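Local coordinates for N-acetylglucosamine 2-epimerase (Xylella fastidiosa, PDB 3GT5), which probably interconverts sugars by isomerisation or epimerisation, as a member of the N-acylglucosamine 2-epimerase family, at residues R25-D28 with G32-H35; R85-N90 with W98-D103. All blocks are in the same frame, centred on the assembly; numbering follows the deposited sequence.

Interaction 1: residues R25-D28 with G32-H35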
# COMPACT_ATOMS: atom_id res chain seq x y z
N ARG A 25 6.26 20.38 -6.74
CA ARG A 25 4.92 20.94 -6.78
C ARG A 25 3.97 20.44 -5.68
O ARG A 25 3.02 21.15 -5.32
CB ARG A 25 4.28 20.72 -8.14
CG ARG A 25 4.88 21.63 -9.21
CD ARG A 25 4.37 21.32 -10.60
NE ARG A 25 4.51 19.90 -10.93
CZ ARG A 25 4.12 19.36 -12.08
NH1 ARG A 25 4.28 18.04 -12.30
NH2 ARG A 25 3.61 20.13 -13.02
N CYS A 26 4.25 19.25 -5.12
CA CYS A 26 3.40 18.71 -4.07
C CYS A 26 3.58 19.37 -2.70
O CYS A 26 2.74 19.17 -1.81
CB CYS A 26 3.60 17.18 -3.93
SG CYS A 26 5.22 16.72 -3.27
N ILE A 27 4.64 20.15 -2.52
CA ILE A 27 5.01 20.70 -1.20
C ILE A 27 4.23 21.99 -0.93
O ILE A 27 4.26 22.97 -1.73
CB ILE A 27 6.53 20.92 -1.08
CG1 ILE A 27 7.31 19.58 -1.18
CG2 ILE A 27 6.86 21.68 0.20
CD1 ILE A 27 8.76 19.78 -1.44
N ASP A 28 3.50 22.00 0.17
CA ASP A 28 2.80 23.18 0.60
C ASP A 28 3.65 23.81 1.69
O ASP A 28 3.77 23.26 2.79
CB ASP A 28 1.43 22.80 1.13
CG ASP A 28 0.57 24.01 1.49
OD1 ASP A 28 1.06 25.16 1.46
OD2 ASP A 28 -0.61 23.78 1.83
N GLY A 32 2.59 20.46 5.16
CA GLY A 32 2.35 19.19 4.47
C GLY A 32 2.44 19.28 2.95
O GLY A 32 3.16 20.14 2.39
N PHE A 33 1.65 18.43 2.29
CA PHE A 33 1.63 18.31 0.85
C PHE A 33 0.22 18.53 0.32
O PHE A 33 -0.77 18.25 1.03
CB PHE A 33 2.11 16.91 0.44
CG PHE A 33 3.44 16.54 1.00
CD1 PHE A 33 4.63 16.99 0.43
CD2 PHE A 33 3.52 15.78 2.15
CE1 PHE A 33 5.90 16.60 0.99
CE2 PHE A 33 4.75 15.45 2.71
CZ PHE A 33 5.93 15.86 2.12
N PHE A 34 0.12 18.99 -0.92
CA PHE A 34 -1.15 19.00 -1.64
C PHE A 34 -1.44 17.53 -2.03
O PHE A 34 -0.52 16.75 -2.33
CB PHE A 34 -1.08 19.87 -2.89
CG PHE A 34 -0.71 21.29 -2.60
CD1 PHE A 34 -1.62 22.15 -1.96
CD2 PHE A 34 0.55 21.77 -2.95
CE1 PHE A 34 -1.27 23.48 -1.67
CE2 PHE A 34 0.90 23.10 -2.66
CZ PHE A 34 -0.02 23.94 -2.03
N HIS A 35 -2.71 17.17 -2.03
CA HIS A 35 -3.12 15.77 -2.20
C HIS A 35 -3.95 15.45 -3.46
O HIS A 35 -4.30 14.30 -3.67
CB HIS A 35 -3.87 15.29 -0.96
CG HIS A 35 -3.02 15.27 0.28
ND1 HIS A 35 -3.54 15.04 1.53
CD2 HIS A 35 -1.69 15.46 0.45
CE1 HIS A 35 -2.56 15.07 2.42
NE2 HIS A 35 -1.43 15.29 1.79

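Interaction 2: residues R85-N90 with W98-D103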
# COMPACT_ATOMS: atom_id res chain seq x y z
N ARG A 85 2.53 14.98 12.67
CA ARG A 85 2.54 15.12 14.13
C ARG A 85 1.87 16.38 14.71
O ARG A 85 1.34 16.32 15.82
CB ARG A 85 3.96 14.95 14.66
CG ARG A 85 4.45 13.54 14.49
CD ARG A 85 5.61 13.16 15.32
NE ARG A 85 5.40 13.22 16.76
CZ ARG A 85 4.80 12.30 17.52
NH1 ARG A 85 4.22 11.22 16.99
NH2 ARG A 85 4.74 12.47 18.84
N ASP A 86 1.88 17.48 13.96
CA ASP A 86 1.40 18.77 14.45
C ASP A 86 -0.01 19.09 14.03
O ASP A 86 -0.70 19.88 14.73
CB ASP A 86 2.32 19.87 13.98
CG ASP A 86 3.73 19.69 14.51
OD1 ASP A 86 3.94 18.86 15.44
OD2 ASP A 86 4.64 20.38 14.00
N VAL A 87 -0.46 18.50 12.91
CA VAL A 87 -1.77 18.84 12.36
C VAL A 87 -2.73 17.65 12.41
O VAL A 87 -3.85 17.82 12.85
CB VAL A 87 -1.66 19.41 10.95
CG1 VAL A 87 -3.02 19.81 10.40
CG2 VAL A 87 -0.69 20.60 10.96
N HIS A 88 -2.31 16.46 11.98
CA HIS A 88 -3.20 15.28 12.04
C HIS A 88 -3.39 14.77 13.47
O HIS A 88 -4.50 14.42 13.85
CB HIS A 88 -2.70 14.10 11.18
CG HIS A 88 -2.97 14.28 9.72
ND1 HIS A 88 -4.18 13.97 9.15
CD2 HIS A 88 -2.18 14.76 8.73
CE1 HIS A 88 -4.10 14.21 7.84
NE2 HIS A 88 -2.90 14.67 7.56
N ARG A 89 -2.32 14.72 14.23
CA ARG A 89 -2.35 14.06 15.52
C ARG A 89 -3.05 14.91 16.57
O ARG A 89 -2.76 16.09 16.73
CB ARG A 89 -0.96 13.75 15.98
CG ARG A 89 -0.89 12.85 17.22
CD ARG A 89 0.55 12.57 17.62
NE ARG A 89 0.54 11.62 18.72
CZ ARG A 89 0.60 11.95 20.00
NH1 ARG A 89 0.75 13.23 20.36
NH2 ARG A 89 0.54 10.99 20.92
N ASN A 90 -3.98 14.27 17.26
CA ASN A 90 -4.70 14.85 18.39
C ASN A 90 -3.94 14.50 19.68
O ASN A 90 -3.92 13.33 20.12
CB ASN A 90 -6.14 14.32 18.41
CG ASN A 90 -6.95 14.87 19.56
OD1 ASN A 90 -6.39 15.48 20.48
ND2 ASN A 90 -8.25 14.65 19.52
N TRP A 98 -8.42 11.66 10.13
CA TRP A 98 -8.52 10.98 8.83
C TRP A 98 -8.49 11.97 7.66
O TRP A 98 -7.76 11.78 6.68
CB TRP A 98 -9.80 10.11 8.84
CG TRP A 98 -10.01 9.20 7.68
CD1 TRP A 98 -11.10 9.19 6.85
CD2 TRP A 98 -9.18 8.11 7.24
NE1 TRP A 98 -10.99 8.22 5.93
CE2 TRP A 98 -9.83 7.51 6.14
CE3 TRP A 98 -7.96 7.55 7.68
CZ2 TRP A 98 -9.30 6.42 5.46
CZ3 TRP A 98 -7.44 6.45 6.99
CH2 TRP A 98 -8.11 5.89 5.90
N THR A 99 -9.33 13.01 7.74
CA THR A 99 -9.32 14.08 6.75
C THR A 99 -9.38 15.47 7.43
O THR A 99 -9.91 15.64 8.55
CB THR A 99 -10.50 13.93 5.78
OG1 THR A 99 -11.69 13.94 6.54
CG2 THR A 99 -10.46 12.62 4.96
N LEU A 100 -8.79 16.45 6.75
CA LEU A 100 -8.72 17.82 7.22
C LEU A 100 -9.20 18.69 6.09
O LEU A 100 -9.08 18.34 4.91
CB LEU A 100 -7.30 18.22 7.59
CG LEU A 100 -6.51 17.41 8.62
CD1 LEU A 100 -5.00 17.53 8.41
CD2 LEU A 100 -6.89 17.86 10.01
N CYS A 101 -9.76 19.83 6.45
CA CYS A 101 -10.07 20.85 5.47
C CYS A 101 -9.61 22.18 6.05
O CYS A 101 -10.07 22.61 7.12
CB CYS A 101 -11.55 20.86 5.13
SG CYS A 101 -11.82 22.14 3.88
N ASP A 102 -8.65 22.79 5.36
CA ASP A 102 -7.92 23.98 5.84
C ASP A 102 -7.36 23.84 7.26
O ASP A 102 -7.50 24.74 8.08
CB ASP A 102 -8.80 25.22 5.68
CG ASP A 102 -8.06 26.40 5.04
OD1 ASP A 102 -6.90 26.22 4.57
OD2 ASP A 102 -8.64 27.52 4.99
N ASP A 103 -6.71 22.72 7.53
CA ASP A 103 -6.10 22.40 8.84
C ASP A 103 -7.13 22.23 9.97
O ASP A 103 -6.72 22.00 11.11
CB ASP A 103 -4.99 23.39 9.23
CG ASP A 103 -3.68 23.14 8.47
OD1 ASP A 103 -3.67 22.37 7.49
OD2 ASP A 103 -2.63 23.71 8.87

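Interaction 1: residues R25-D28 with G32-H35
The carboxylate of Asp28 lies stacked on the ring of Phe34, the two planes only 13° apart. Asp28 CB makes a CH-pi contact over one face, 3.9 Å from the centroid of the Phe34 ring and displaced toward the rim, while CG and OD2 lie over its CZ and CE1 side. With CG anti to the backbone N (chi1 -175°), the aspartate lays its flat end along the ring, and its oxygens stay stacked there while taking polar partners, OD2 Arg49 in a salt bridge and OD1 the backbone N of Ala30. Arg25 O meets the edge of the same ring, 3.5 Å from Phe34 CD2, where the weakly positive ring hydrogens suit a carbonyl.

Phe33 turns to the buried side. Cys26 holds SG between its backbone N and carbonyl carbon (chi1 69°), which carries the sulfur to 3.8 Å from Phe33 CD1, an oblique sulfur-aromatic contact. Ile27 CG1 packs at the ring edge, 3.9 Å from Phe33 CE1. Both side chains also touch Tyr61 of helix 51-68; a compact thiol and an aliphatic branch suit packing between aromatic rings.

Two backbone bonds hold the arms of the loop together: Phe34 N to Cys26 O at 2.8 Å and Asp28 N to Gly32 O at 2.9 Å. Gly32 O also accepts from His79 NE2. Ile27 and Phe33, flanked by these bonds, form one isolated antiparallel bridge, a non-hydrogen-bonded pair, that closes the loop between helix 8-22 and strand 36-37.

Interaction 2: residues R85-N90 with W98-D103
Leu100 lays its CD1 methyl over one face of the His88 imidazole, 3.6 Å from the ring centroid and 15° off the normal, a CH-pi contact set toward the rim beside CE1. The same methyl meets Val87 CG1 at 3.6 Å, so one leucine branch fills the angle between two consecutive helix residues. Leucine suits the place because its chain, carried toward the helix by the strand, is long enough to set a single methyl against both the ring face and Val87 CG1.

His88 is held by both nitrogens, ND1 to Ala97 O and NE2 to Ser54 OG. These bonds fix the rotation of the ring and satisfy its buried polar atoms, while Leu100 CD1 packs on one face. Val87 has CG1 anti to its backbone nitrogen (chi1 -178°), which directs that branch at the strand; the same CG1 also touches Asp103, whose CG is 3.9 Å away. The carboxylate itself is anchored by OD1 to Tyr83 OH.

No hydrogen bond joins the two segments, and the contact is van der Waals and CH-pi packing of the last turn of helix 71-88 on strand 99-101. Just before the leucine, Trp98 and Thr99 both face Asp107, a classic beta bulge in the antiparallel hairpin formed with strand 104-111.

Interaction 1 comes first along the chain and is complete before interaction 2 begins; their centres lie 14 Å apart, with nearest atoms about 5 Å from each other and no direct touch. Both sit on the same side of the chain's centre, and the same elements run between them. Helix 71-88 supplies His79 to the turn of 25-28 with 32-35 and ends in His88 of interaction 2. Two residues serve both: Ser54 of helix 51-68 touches His35 and bonds His88 NE2, and His50 of strand 48-50 bonds His35 ND1 through its backbone N while its ring meets Trp98. Both contacts thus pack on helices 51-68 and 71-88 of what is, as in this family, an (alpha/alpha)6 barrel.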